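Local coordinates for insecticidal crystal protein Cry7Cal (Bacillus thuringiensis, PDB 5ZI1), which is toxic to the locust Locusta migratoria manilensis, probably by binding receptors on gut cells and opening pores in their membranes, at residues S119-F124 / N149-L154; G259-N264 / K402-Y407; F293-K298 / Q323-T328; E478-G483 / L504-V509. All blocks are in the same frame, centred on the assembly; numbering follows the deposited sequence.

How the interactions relate
Three contacts close loops in turn along the chain, and a fourth lies within one of them. Interaction 1 comes first, fastening two helices of the N-terminal helical bundle across a short connection. Interaction 2 then spans some 140 residues of the middle, beta-prism domain, bringing a loop near its start to an edge strand. Within that span sits interaction 3, the open end of a beta hairpin in another sheet of the same domain. Interaction 4 closes a short loop in the C-terminal beta-sandwich. No two contacts cross along the chain. The nearest atoms of interactions 3 and 4 are about 5 Å apart, those of interaction 1 and any other contact about 21 Å or more.

Interaction 1: residues S119-F124 / N149-L154; sequences STENLF and NLHLFL
F124 and H151 make the tight centre of this contact, each ring lying across the other's stem. The planes are nearly parallel, but the rings are slid apart, with centroids 5.0 Å from one another, so they barely overlap. F124 CB instead sits over the face of the imidazole, 3.5 Å from its centroid in a CH-pi contact, while H151 CA lies over the centre of the F124 ring. The imidazole is gripped at both nitrogens: NE2 donates to E121 OE2 at 2.6 Å, and ND1 is hydrogen-bonded to Y186, which should fix the ring's rotation. OE2 lies in the imidazole plane, but the imidazole meets it on the anti side, tilted 27° from the carboxylate plane. E121 reaches it by bending at chi2 (-81°), leaving OE1 to a salt bridge with K125. This is helix packing in the N-terminal bundle of a three-domain Cry toxin: 107-127 and 141-165 run roughly antiparallel, their local axes 10.2 Å apart at 147°. The pair probably corresponds to the hairpin thought to enter the membrane in this family. All the touching residues are buried, yet the leucines meet the aromatic pair obliquely rather than face-on. L154 CD2 touches F124 CE2 at 4.0 Å and T120 CG2 at 3.8 Å, and L150 CB meets F124 CZ at 3.7 Å. L150 and F124 also touch helix 73-101.

Interaction 2: residues G259-N264 / K402-Y407; sequences GLTGIN and KCKSTY
L260 and I263 press against the backbone of K402-K404, where a loop of the beta-prism domain runs alongside edge strand 404-407 and the residues leading into it. That strand borders an antiparallel sheet with the 3-2-1-4 order of a Greek key, as is usual for the middle domain of Cry toxins. Aliphatic carbons resting on backbone form the first group. L260 CG lies opposite its own backbone N (chi1 -180°), which carries CD1 to K402 O at 3.6 Å and to the backbone N of K404 at 3.9 Å; the same side chain rests on A363 of the adjoining strand. I263 CG1 meets K402 O at 3.8 Å. Carbon meets carbon at the other branch of this isoleucine, where CG2 touches K402 CD at 3.9 Å, the two side chains set roughly perpendicular. A hydroxyl on a methylene makes the third kind: T261 OG1 lies 3.5 Å from K404 CD, so the aliphatic part of this lysine is laid across the threonine. The charged ends look past the contact. K402 carries its ammonium to a salt bridge with E265, beside the loop. The loop's own backbone is held by L260 bonding W271 and by G262 N bonding D270. K404 runs straight as far as CE and then bends at chi4 (-79°), turning NZ along its own strand to donate to T406 OG1 at 2.7 Å.

Interaction 3: residues F293-K298 / Q323-T328; sequences FQWLTK and QYTKST
W295 and Q323 form an antiparallel hydrogen-bonded pair, W295 N donating to Q323 O at 2.9 Å and Q323 N to W295 O at 3.0 Å. A third bond extends this ladder through a side chain. With CG of W295 placed anti to its carbonyl carbon (chi1 -54°), the indole NE1 is brought to T325 OG1 and donates to it at 3.2 Å, almost straight (172°) and in the ring plane, so the hydroxyl sits at the indole edge and would restrain rotation of the ring. Q323 O lies at that same edge, next to CD1. Over one indole face stands the edge of F293, with CE2 3.3 Å above the plane. These residues lie at the open end of hairpin 294-306/312-324, part of a four-stranded Greek-key sheet in the beta-prism domain. T297 and K298 both face V321, a classic beta bulge in the first strand, while the second strand leaves through a type II turn from Y324 to S327, with K326 at positive phi. The turn reaches toward the C-terminal domain, where K326 O accepts from R513. Q294 and Y324 run alongside one another in the same direction, Q294 CG 3.6 Å from Y324 CE1; the amide is turned 41° from the phenol ring, and Q294 OE1 is taken by T322. At the edge of the tyrosine ring, F293 O approaches CD1 at 3.5 Å. Farther along the strand, T297 CG2 meets the aliphatic stem of Q323 nearly perpendicularly, 3.9 Å from its CG.

Interaction 4: residues E478-G483 / L504-V509; sequences ETNTAG and LPSNQV
N480 and P505 reach toward each other, the asparagine amide meeting the CG-CD side of the proline ring. N480 OD1 is 3.5 Å from P505 CG, and N480 ND2 is equally far from P505 CD. A chi1 of -150°, somewhat off fully anti, swings CG of the asparagine across to the other segment. Once across, ND2 donates to Q508 O at 2.8 Å; the bond lies in the carbonyl plane of Q508 but leaves the asparagine amide plane by 32°, and at 132° it is well bent. The other end of the amide is used locally, OD1 accepting from T481 N. Both polar atoms of the side chain are thereby engaged, and its orientation is set from two ends. N480 N adds a backbone bond to V509 O at 3.0 Å, and T479 CA makes a CA-H...O contact with the same oxygen. Here edge strand 478-479 pairs antiparallel with strand 508-513 in the beta-sandwich of the C-terminal domain, a domain related to galactose-binding domains. A salt bridge from E478 to R511 spans the same two strands. Beyond the asparagine, P505 lies at the surface against A482: CB of the alanine touches P505 CG at 3.8 Å, while A482 O comes to 3.1 Å from P505 CD. L504 starts out away from the facing segment, yet its CD2 comes back to within 3.7 Å of N480 ND2, and the side chain also packs on V484 and I499.

Interaction 1: residues S119-F124 / N149-L154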
loop_
_atom_site.group_PDB
_atom_site.type_symbol
_atom_site.label_atom_id
_atom_site.label_comp_id
_atom_site.label_asym_id
_atom_site.label_seq_id
_atom_site.Cartn_x
_atom_site.Cartn_y
_atom_site.Cartn_z
ATOM N N SER A 119 -20.278 9.982 -23.841
ATOM C CA SER A 119 -20.607 8.611 -24.215
ATOM C C SER A 119 -19.715 7.611 -23.493
ATOM O O SER A 119 -20.184 6.530 -23.121
ATOM C CB SER A 119 -20.532 8.422 -25.732
ATOM O OG SER A 119 -19.222 8.652 -26.224
ATOM N N THR A 120 -18.433 7.943 -23.267
ATOM C CA THR A 120 -17.559 6.977 -22.589
ATOM C C THR A 120 -17.871 6.926 -21.100
ATOM O O THR A 120 -17.857 5.851 -20.490
ATOM C CB THR A 120 -16.076 7.311 -22.807
ATOM O OG1 THR A 120 -15.751 7.201 -24.196
ATOM C CG2 THR A 120 -15.190 6.345 -22.042
ATOM N N GLU A 121 -18.185 8.080 -20.507
ATOM C CA GLU A 121 -18.495 8.115 -19.083
ATOM C C GLU A 121 -19.813 7.407 -18.793
ATOM O O GLU A 121 -19.958 6.774 -17.741
ATOM C CB GLU A 121 -18.511 9.572 -18.600
ATOM C CG GLU A 121 -18.403 9.727 -17.084
ATOM C CD GLU A 121 -19.737 9.511 -16.358
ATOM O OE1 GLU A 121 -20.791 9.849 -16.950
ATOM O OE2 GLU A 121 -19.726 9.002 -15.205
ATOM N N ASN A 122 -20.774 7.486 -19.723
ATOM C CA ASN A 122 -21.995 6.710 -19.583
ATOM C C ASN A 122 -21.716 5.212 -19.663
ATOM O O ASN A 122 -22.354 4.433 -18.946
ATOM C CB ASN A 122 -23.020 7.144 -20.638
ATOM C CG ASN A 122 -23.751 8.465 -20.264
ATOM O OD1 ASN A 122 -23.769 8.883 -19.104
ATOM N ND2 ASN A 122 -24.350 9.106 -21.256
ATOM N N LEU A 123 -20.750 4.782 -20.489
ATOM C CA LEU A 123 -20.422 3.361 -20.519
ATOM C C LEU A 123 -19.982 2.878 -19.145
ATOM O O LEU A 123 -20.386 1.799 -18.700
ATOM C CB LEU A 123 -19.344 3.053 -21.563
ATOM C CG LEU A 123 -19.148 1.542 -21.835
ATOM C CD1 LEU A 123 -20.502 0.882 -22.064
ATOM C CD2 LEU A 123 -18.251 1.268 -23.031
ATOM N N PHE A 124 -19.174 3.668 -18.444
ATOM C CA PHE A 124 -18.790 3.274 -17.093
ATOM C C PHE A 124 -20.018 3.135 -16.197
ATOM O O PHE A 124 -20.179 2.125 -15.505
ATOM C CB PHE A 124 -17.778 4.276 -16.514
ATOM C CG PHE A 124 -16.342 4.027 -16.958
ATOM C CD1 PHE A 124 -15.557 3.076 -16.328
ATOM C CD2 PHE A 124 -15.790 4.749 -18.004
ATOM C CE1 PHE A 124 -14.240 2.849 -16.730
ATOM C CE2 PHE A 124 -14.480 4.542 -18.411
ATOM C CZ PHE A 124 -13.703 3.586 -17.778
ATOM N N ASN A 149 -11.206 2.745 -10.878
ATOM C CA ASN A 149 -10.115 3.697 -10.964
ATOM C C ASN A 149 -10.157 4.472 -12.272
ATOM O O ASN A 149 -10.011 5.701 -12.288
ATOM C CB ASN A 149 -8.786 2.965 -10.815
ATOM C CG ASN A 149 -7.643 3.903 -10.854
ATOM O OD1 ASN A 149 -7.486 4.743 -9.960
ATOM N ND2 ASN A 149 -6.864 3.826 -11.912
ATOM N N LEU A 150 -10.355 3.771 -13.390
ATOM C CA LEU A 150 -10.404 4.468 -14.674
ATOM C C LEU A 150 -11.559 5.460 -14.727
ATOM O O LEU A 150 -11.420 6.551 -15.288
ATOM C CB LEU A 150 -10.520 3.463 -15.817
ATOM C CG LEU A 150 -9.344 2.509 -16.042
ATOM C CD1 LEU A 150 -9.645 1.625 -17.237
ATOM C CD2 LEU A 150 -8.044 3.277 -16.247
ATOM N N HIS A 151 -12.711 5.094 -14.159
ATOM C CA HIS A 151 -13.884 5.966 -14.200
ATOM C C HIS A 151 -13.608 7.266 -13.465
ATOM O O HIS A 151 -13.838 8.356 -13.997
ATOM C CB HIS A 151 -15.088 5.239 -13.585
ATOM C CG HIS A 151 -16.394 5.959 -13.758
ATOM N ND1 HIS A 151 -17.512 5.660 -13.007
ATOM C CD2 HIS A 151 -16.765 6.951 -14.604
ATOM C CE1 HIS A 151 -18.510 6.441 -13.381
ATOM N NE2 HIS A 151 -18.085 7.227 -14.353
ATOM N N LEU A 152 -13.085 7.166 -12.242
ATOM C CA LEU A 152 -12.775 8.359 -11.460
ATOM C C LEU A 152 -11.784 9.254 -12.189
ATOM O O LEU A 152 -11.933 10.490 -12.205
ATOM C CB LEU A 152 -12.221 7.951 -10.094
ATOM C CG LEU A 152 -13.296 7.285 -9.246
ATOM C CD1 LEU A 152 -12.735 6.825 -7.926
ATOM C CD2 LEU A 152 -14.410 8.283 -9.055
ATOM N N PHE A 153 -10.771 8.637 -12.807
ATOM C CA PHE A 153 -9.766 9.387 -13.539
ATOM C C PHE A 153 -10.353 10.026 -14.786
ATOM O O PHE A 153 -10.030 11.177 -15.115
ATOM C CB PHE A 153 -8.606 8.471 -13.912
ATOM C CG PHE A 153 -7.680 9.071 -14.911
ATOM C CD1 PHE A 153 -6.932 10.193 -14.587
ATOM C CD2 PHE A 153 -7.571 8.538 -16.180
ATOM C CE1 PHE A 153 -6.081 10.764 -15.509
ATOM C CE2 PHE A 153 -6.714 9.107 -17.105
ATOM C CZ PHE A 153 -5.973 10.221 -16.769
ATOM N N LEU A 154 -11.196 9.287 -15.510
ATOM C CA LEU A 154 -11.888 9.876 -16.649
ATOM C C LEU A 154 -12.715 11.092 -16.228
ATOM O O LEU A 154 -12.785 12.083 -16.959
ATOM C CB LEU A 154 -12.780 8.839 -17.315
ATOM C CG LEU A 154 -13.574 9.407 -18.488
ATOM C CD1 LEU A 154 -12.626 9.762 -19.581
ATOM C CD2 LEU A 154 -14.687 8.475 -18.993
#

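Interaction 2: residues G259-N264 / K402-Y407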
loop_
_atom_site.group_PDB
_atom_site.type_symbol
_atom_site.label_atom_id
_atom_site.label_comp_id
_atom_site.label_asym_id
_atom_site.label_seq_id
_atom_site.Cartn_x
_atom_site.Cartn_y
_atom_site.Cartn_z
ATOM N N GLY A 259 9.028 -21.537 5.186
ATOM C CA GLY A 259 8.964 -22.845 5.795
ATOM C C GLY A 259 8.909 -23.897 4.706
ATOM O O GLY A 259 8.654 -23.597 3.537
ATOM N N LEU A 260 9.165 -25.144 5.101
ATOM C CA LEU A 260 9.195 -26.225 4.126
ATOM C C LEU A 260 7.782 -26.575 3.668
ATOM O O LEU A 260 6.893 -26.808 4.486
ATOM C CB LEU A 260 9.872 -27.450 4.722
ATOM C CG LEU A 260 9.977 -28.658 3.794
ATOM C CD1 LEU A 260 10.956 -28.375 2.655
ATOM C CD2 LEU A 260 10.425 -29.865 4.602
ATOM N N THR A 261 7.576 -26.587 2.354
ATOM C CA THR A 261 6.373 -27.128 1.742
ATOM C C THR A 261 6.764 -27.879 0.476
ATOM O O THR A 261 7.867 -27.712 -0.059
ATOM C CB THR A 261 5.334 -26.044 1.359
ATOM O OG1 THR A 261 5.877 -25.209 0.326
ATOM C CG2 THR A 261 4.934 -25.208 2.551
ATOM N N GLY A 262 5.834 -28.703 -0.008
ATOM C CA GLY A 262 5.958 -29.309 -1.315
ATOM C C GLY A 262 6.687 -30.642 -1.379
ATOM O O GLY A 262 6.684 -31.267 -2.444
ATOM N N ILE A 263 7.318 -31.095 -0.297
ATOM C CA ILE A 263 8.032 -32.376 -0.326
ATOM C C ILE A 263 7.089 -33.537 -0.023
ATOM O O ILE A 263 7.082 -34.549 -0.729
ATOM C CB ILE A 263 9.228 -32.351 0.657
ATOM C CG1 ILE A 263 10.081 -31.095 0.469
ATOM C CG2 ILE A 263 10.099 -33.580 0.468
ATOM C CD1 ILE A 263 10.586 -30.911 -0.929
ATOM N N ASN A 264 6.279 -33.381 1.028
ATOM C CA ASN A 264 5.223 -34.310 1.433
ATOM C C ASN A 264 5.753 -35.747 1.522
ATOM O O ASN A 264 5.403 -36.646 0.756
ATOM C CB ASN A 264 4.015 -34.165 0.503
ATOM C CG ASN A 264 3.512 -32.715 0.444
ATOM O OD1 ASN A 264 3.778 -31.998 -0.524
ATOM N ND2 ASN A 264 2.825 -32.269 1.507
ATOM N N LYS A 402 14.972 -32.320 -0.926
ATOM C CA LYS A 402 14.132 -32.318 0.261
ATOM C C LYS A 402 14.041 -30.938 0.899
ATOM O O LYS A 402 13.508 -30.809 2.006
ATOM C CB LYS A 402 14.652 -33.334 1.281
ATOM C CG LYS A 402 14.853 -34.748 0.721
ATOM C CD LYS A 402 13.582 -35.324 0.086
ATOM C CE LYS A 402 13.739 -36.829 -0.163
ATOM N NZ LYS A 402 13.178 -37.246 -1.488
ATOM N N CYS A 403 14.584 -29.921 0.244
ATOM C CA CYS A 403 14.572 -28.550 0.729
ATOM C C CYS A 403 13.761 -27.705 -0.234
ATOM O O CYS A 403 13.450 -28.125 -1.354
ATOM C CB CYS A 403 16.001 -27.997 0.871
ATOM S SG CYS A 403 17.032 -29.012 1.958
ATOM N N LYS A 404 13.410 -26.498 0.205
ATOM C CA LYS A 404 12.683 -25.573 -0.648
ATOM C C LYS A 404 13.461 -24.276 -0.718
ATOM O O LYS A 404 13.734 -23.652 0.315
ATOM C CB LYS A 404 11.263 -25.332 -0.139
ATOM C CG LYS A 404 10.538 -24.284 -0.956
ATOM C CD LYS A 404 9.142 -24.071 -0.465
ATOM C CE LYS A 404 8.382 -23.138 -1.401
ATOM N NZ LYS A 404 8.746 -21.707 -1.173
ATOM N N SER A 405 13.841 -23.892 -1.927
ATOM C CA SER A 405 14.451 -22.597 -2.155
ATOM C C SER A 405 13.383 -21.624 -2.640
ATOM O O SER A 405 12.435 -22.011 -3.330
ATOM C CB SER A 405 15.585 -22.705 -3.169
ATOM O OG SER A 405 15.072 -23.155 -4.401
ATOM N N THR A 406 13.540 -20.354 -2.267
ATOM C CA THR A 406 12.548 -19.329 -2.582
ATOM C C THR A 406 13.251 -18.018 -2.895
ATOM O O THR A 406 14.225 -17.661 -2.222
ATOM C CB THR A 406 11.571 -19.115 -1.420
ATOM O OG1 THR A 406 11.054 -20.384 -1.009
ATOM C CG2 THR A 406 10.399 -18.154 -1.810
ATOM N N TYR A 407 12.762 -17.330 -3.938
ATOM C CA TYR A 407 13.097 -15.938 -4.229
ATOM C C TYR A 407 11.919 -15.035 -3.864
ATOM O O TYR A 407 10.791 -15.258 -4.313
ATOM C CB TYR A 407 13.449 -15.759 -5.708
ATOM C CG TYR A 407 14.929 -15.910 -6.015
ATOM C CD1 TYR A 407 15.805 -14.856 -5.812
ATOM C CD2 TYR A 407 15.450 -17.112 -6.494
ATOM C CE1 TYR A 407 17.158 -14.979 -6.076
ATOM C CE2 TYR A 407 16.794 -17.246 -6.767
ATOM C CZ TYR A 407 17.650 -16.177 -6.554
ATOM O OH TYR A 407 19.002 -16.293 -6.814
#

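Interaction 3: residues F293-K298 / Q323-T328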
loop_
_atom_site.group_PDB
_atom_site.type_symbol
_atom_site.label_atom_id
_atom_site.label_comp_id
_atom_site.label_asym_id
_atom_site.label_seq_id
_atom_site.Cartn_x
_atom_site.Cartn_y
_atom_site.Cartn_z
ATOM N N PHE A 293 5.989 4.869 10.708
ATOM C CA PHE A 293 6.668 4.099 9.679
ATOM C C PHE A 293 8.110 3.813 10.122
ATOM O O PHE A 293 8.755 4.654 10.756
ATOM C CB PHE A 293 6.616 4.862 8.351
ATOM C CG PHE A 293 7.210 4.103 7.205
ATOM C CD1 PHE A 293 6.414 3.295 6.411
ATOM C CD2 PHE A 293 8.592 4.156 6.952
ATOM C CE1 PHE A 293 6.972 2.555 5.344
ATOM C CE2 PHE A 293 9.161 3.421 5.899
ATOM C CZ PHE A 293 8.352 2.634 5.088
ATOM N N GLN A 294 8.620 2.614 9.811
ATOM C CA GLN A 294 9.895 2.155 10.360
ATOM C C GLN A 294 10.818 1.632 9.271
ATOM O O GLN A 294 10.403 0.857 8.403
ATOM C CB GLN A 294 9.705 1.047 11.403
ATOM C CG GLN A 294 8.956 1.444 12.644
ATOM C CD GLN A 294 8.823 0.287 13.632
ATOM O OE1 GLN A 294 9.660 0.112 14.503
ATOM N NE2 GLN A 294 7.765 -0.498 13.499
ATOM N N TRP A 295 12.081 2.038 9.338
ATOM C CA TRP A 295 13.096 1.657 8.366
ATOM C C TRP A 295 13.972 0.580 8.985
ATOM O O TRP A 295 14.456 0.750 10.109
ATOM C CB TRP A 295 13.940 2.860 7.949
ATOM C CG TRP A 295 13.087 3.974 7.456
ATOM C CD1 TRP A 295 12.433 4.908 8.213
ATOM C CD2 TRP A 295 12.741 4.243 6.095
ATOM N NE1 TRP A 295 11.725 5.755 7.400
ATOM C CE2 TRP A 295 11.894 5.366 6.096
ATOM C CE3 TRP A 295 13.068 3.642 4.877
ATOM C CZ2 TRP A 295 11.372 5.907 4.924
ATOM C CZ3 TRP A 295 12.569 4.179 3.719
ATOM C CH2 TRP A 295 11.720 5.304 3.747
ATOM N N LEU A 296 14.146 -0.531 8.274
ATOM C CA LEU A 296 14.918 -1.643 8.817
ATOM C C LEU A 296 16.397 -1.296 8.762
ATOM O O LEU A 296 16.932 -1.017 7.686
ATOM C CB LEU A 296 14.629 -2.913 8.032
ATOM C CG LEU A 296 15.232 -4.197 8.581
ATOM C CD1 LEU A 296 14.855 -4.357 10.029
ATOM C CD2 LEU A 296 14.749 -5.390 7.764
ATOM N N THR A 297 17.069 -1.298 9.909
ATOM C CA THR A 297 18.495 -0.996 9.896
ATOM C C THR A 297 19.394 -2.178 10.255
ATOM O O THR A 297 20.594 -2.116 9.974
ATOM C CB THR A 297 18.800 0.175 10.841
ATOM O OG1 THR A 297 18.564 -0.234 12.194
ATOM C CG2 THR A 297 17.873 1.364 10.534
ATOM N N LYS A 298 18.862 -3.249 10.843
ATOM C CA LYS A 298 19.704 -4.384 11.229
ATOM C C LYS A 298 18.850 -5.634 11.387
ATOM O O LYS A 298 17.685 -5.551 11.764
ATOM C CB LYS A 298 20.460 -4.103 12.536
ATOM C CG LYS A 298 21.923 -3.708 12.365
ATOM C CD LYS A 298 22.436 -2.877 13.544
ATOM C CE LYS A 298 22.259 -3.582 14.890
ATOM N NZ LYS A 298 22.256 -2.594 16.026
ATOM N N GLN A 323 14.629 2.288 12.676
ATOM C CA GLN A 323 14.552 3.695 13.039
ATOM C C GLN A 323 13.302 4.321 12.423
ATOM O O GLN A 323 12.921 3.980 11.295
ATOM C CB GLN A 323 15.784 4.452 12.555
ATOM C CG GLN A 323 17.072 4.025 13.249
ATOM C CD GLN A 323 18.320 4.554 12.574
ATOM O OE1 GLN A 323 18.263 5.489 11.768
ATOM N NE2 GLN A 323 19.464 3.960 12.902
ATOM N N TYR A 324 12.680 5.258 13.152
ATOM C CA TYR A 324 11.612 6.078 12.594
ATOM C C TYR A 324 12.191 7.046 11.569
ATOM O O TYR A 324 13.402 7.143 11.393
ATOM C CB TYR A 324 10.881 6.839 13.695
ATOM C CG TYR A 324 10.163 5.924 14.663
ATOM C CD1 TYR A 324 9.377 4.869 14.202
ATOM C CD2 TYR A 324 10.262 6.116 16.037
ATOM C CE1 TYR A 324 8.718 4.037 15.080
ATOM C CE2 TYR A 324 9.605 5.282 16.928
ATOM C CZ TYR A 324 8.834 4.249 16.441
ATOM O OH TYR A 324 8.177 3.422 17.322
ATOM N N THR A 325 11.316 7.758 10.870
ATOM C CA THR A 325 11.774 8.637 9.799
ATOM C C THR A 325 12.558 9.817 10.370
ATOM O O THR A 325 12.098 10.475 11.308
ATOM C CB THR A 325 10.589 9.153 8.989
ATOM O OG1 THR A 325 9.768 8.047 8.543
ATOM C CG2 THR A 325 11.096 9.926 7.800
ATOM N N LYS A 326 13.760 10.071 9.813
ATOM C CA LYS A 326 14.631 11.184 10.238
ATOM C C LYS A 326 14.847 11.216 11.750
ATOM O O LYS A 326 14.978 12.283 12.355
ATOM C CB LYS A 326 14.094 12.540 9.755
ATOM C CG LYS A 326 14.322 12.792 8.265
ATOM C CD LYS A 326 14.493 14.271 7.958
ATOM C CE LYS A 326 15.946 14.730 8.082
ATOM N NZ LYS A 326 16.074 16.223 7.924
ATOM N N SER A 327 14.857 10.051 12.375
ATOM C CA SER A 327 15.279 9.883 13.755
ATOM C C SER A 327 16.388 8.836 13.765
ATOM O O SER A 327 16.445 7.976 12.877
ATOM C CB SER A 327 14.101 9.461 14.644
ATOM O OG SER A 327 14.520 9.140 15.957
ATOM N N THR A 328 17.299 8.933 14.744
ATOM C CA THR A 328 18.364 7.939 14.893
ATOM C C THR A 328 18.116 6.973 16.041
ATOM O O THR A 328 18.828 5.964 16.139
ATOM C CB THR A 328 19.744 8.597 15.119
ATOM O OG1 THR A 328 19.752 9.292 16.374
ATOM C CG2 THR A 328 20.137 9.540 13.969
#

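Interaction 4: residues E478-G483 / L504-V509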
loop_
_atom_site.group_PDB
_atom_site.type_symbol
_atom_site.label_atom_id
_atom_site.label_comp_id
_atom_site.label_asym_id
_atom_site.label_seq_id
_atom_site.Cartn_x
_atom_site.Cartn_y
_atom_site.Cartn_z
ATOM N N GLU A 478 7.692 10.598 16.550
ATOM C CA GLU A 478 7.277 10.518 17.941
ATOM C C GLU A 478 5.830 10.988 18.063
ATOM O O GLU A 478 5.384 11.869 17.322
ATOM C CB GLU A 478 8.192 11.353 18.836
ATOM C CG GLU A 478 7.882 11.266 20.326
ATOM C CD GLU A 478 8.935 11.979 21.171
ATOM O OE1 GLU A 478 10.143 11.819 20.878
ATOM O OE2 GLU A 478 8.555 12.709 22.117
ATOM N N THR A 479 5.107 10.367 18.991
ATOM C CA THR A 479 3.749 10.745 19.346
ATOM C C THR A 479 3.678 10.898 20.858
ATOM O O THR A 479 4.565 10.443 21.588
ATOM C CB THR A 479 2.702 9.707 18.902
ATOM O OG1 THR A 479 2.839 8.528 19.701
ATOM C CG2 THR A 479 2.865 9.337 17.435
ATOM N N ASN A 480 2.606 11.539 21.321
ATOM C CA ASN A 480 2.421 11.735 22.750
ATOM C C ASN A 480 2.277 10.392 23.456
ATOM O O ASN A 480 1.870 9.390 22.859
ATOM C CB ASN A 480 1.192 12.604 23.013
ATOM C CG ASN A 480 1.330 13.429 24.270
ATOM O OD1 ASN A 480 2.075 13.063 25.175
ATOM N ND2 ASN A 480 0.618 14.553 24.331
ATOM N N THR A 481 2.607 10.381 24.750
ATOM C CA THR A 481 2.610 9.133 25.510
ATOM C C THR A 481 1.216 8.589 25.775
ATOM O O THR A 481 1.076 7.397 26.066
ATOM C CB THR A 481 3.336 9.324 26.840
ATOM O OG1 THR A 481 2.692 10.358 27.598
ATOM C CG2 THR A 481 4.785 9.700 26.593
ATOM N N ALA A 482 0.185 9.423 25.686
ATOM C CA ALA A 482 -1.171 8.961 25.912
ATOM C C ALA A 482 -2.101 9.723 24.988
ATOM O O ALA A 482 -1.756 10.784 24.459
ATOM C CB ALA A 482 -1.598 9.133 27.375
ATOM N N GLY A 483 -3.284 9.151 24.779
ATOM C CA GLY A 483 -4.284 9.772 23.939
ATOM C C GLY A 483 -4.022 9.716 22.453
ATOM O O GLY A 483 -4.845 10.225 21.684
ATOM N N LEU A 504 -5.312 12.959 25.999
ATOM C CA LEU A 504 -4.089 13.689 25.698
ATOM C C LEU A 504 -3.473 14.231 26.983
ATOM O O LEU A 504 -4.148 14.959 27.723
ATOM C CB LEU A 504 -4.368 14.843 24.746
ATOM C CG LEU A 504 -4.154 14.609 23.254
ATOM C CD1 LEU A 504 -4.299 15.927 22.504
ATOM C CD2 LEU A 504 -2.801 13.987 22.989
ATOM N N PRO A 505 -2.220 13.903 27.292
ATOM C CA PRO A 505 -1.552 14.593 28.404
ATOM C C PRO A 505 -1.447 16.084 28.171
ATOM O O PRO A 505 -1.665 16.877 29.092
ATOM C CB PRO A 505 -0.162 13.932 28.447
ATOM C CG PRO A 505 -0.304 12.646 27.710
ATOM C CD PRO A 505 -1.361 12.887 26.667
ATOM N N SER A 506 -1.113 16.486 26.951
ATOM C CA SER A 506 -0.948 17.887 26.612
ATOM C C SER A 506 -1.465 18.085 25.190
ATOM O O SER A 506 -2.053 17.181 24.586
ATOM C CB SER A 506 0.517 18.323 26.778
ATOM O OG SER A 506 1.310 17.903 25.683
ATOM N N ASN A 507 -1.243 19.282 24.650
ATOM C CA ASN A 507 -1.746 19.599 23.325
ATOM C C ASN A 507 -0.993 18.866 22.221
ATOM O O ASN A 507 -1.538 18.694 21.125
ATOM C CB ASN A 507 -1.662 21.109 23.084
ATOM C CG ASN A 507 -2.656 21.899 23.917
ATOM O OD1 ASN A 507 -3.596 21.347 24.508
ATOM N ND2 ASN A 507 -2.454 23.209 23.962
ATOM N N GLN A 508 0.248 18.463 22.473
ATOM C CA GLN A 508 1.095 17.950 21.405
ATOM C C GLN A 508 0.637 16.565 20.968
ATOM O O GLN A 508 0.407 15.682 21.800
ATOM C CB GLN A 508 2.550 17.906 21.862
ATOM C CG GLN A 508 3.501 17.573 20.731
ATOM C CD GLN A 508 4.946 17.939 21.033
ATOM O OE1 GLN A 508 5.832 17.082 21.016
ATOM N NE2 GLN A 508 5.191 19.221 21.295
ATOM N N VAL A 509 0.506 16.373 19.656
ATOM C CA VAL A 509 0.106 15.073 19.120
ATOM C C VAL A 509 1.317 14.298 18.619
ATOM O O VAL A 509 1.556 13.162 19.050
ATOM C CB VAL A 509 -0.936 15.221 18.000
ATOM C CG1 VAL A 509 -1.239 13.859 17.395
ATOM C CG2 VAL A 509 -2.208 15.906 18.527
#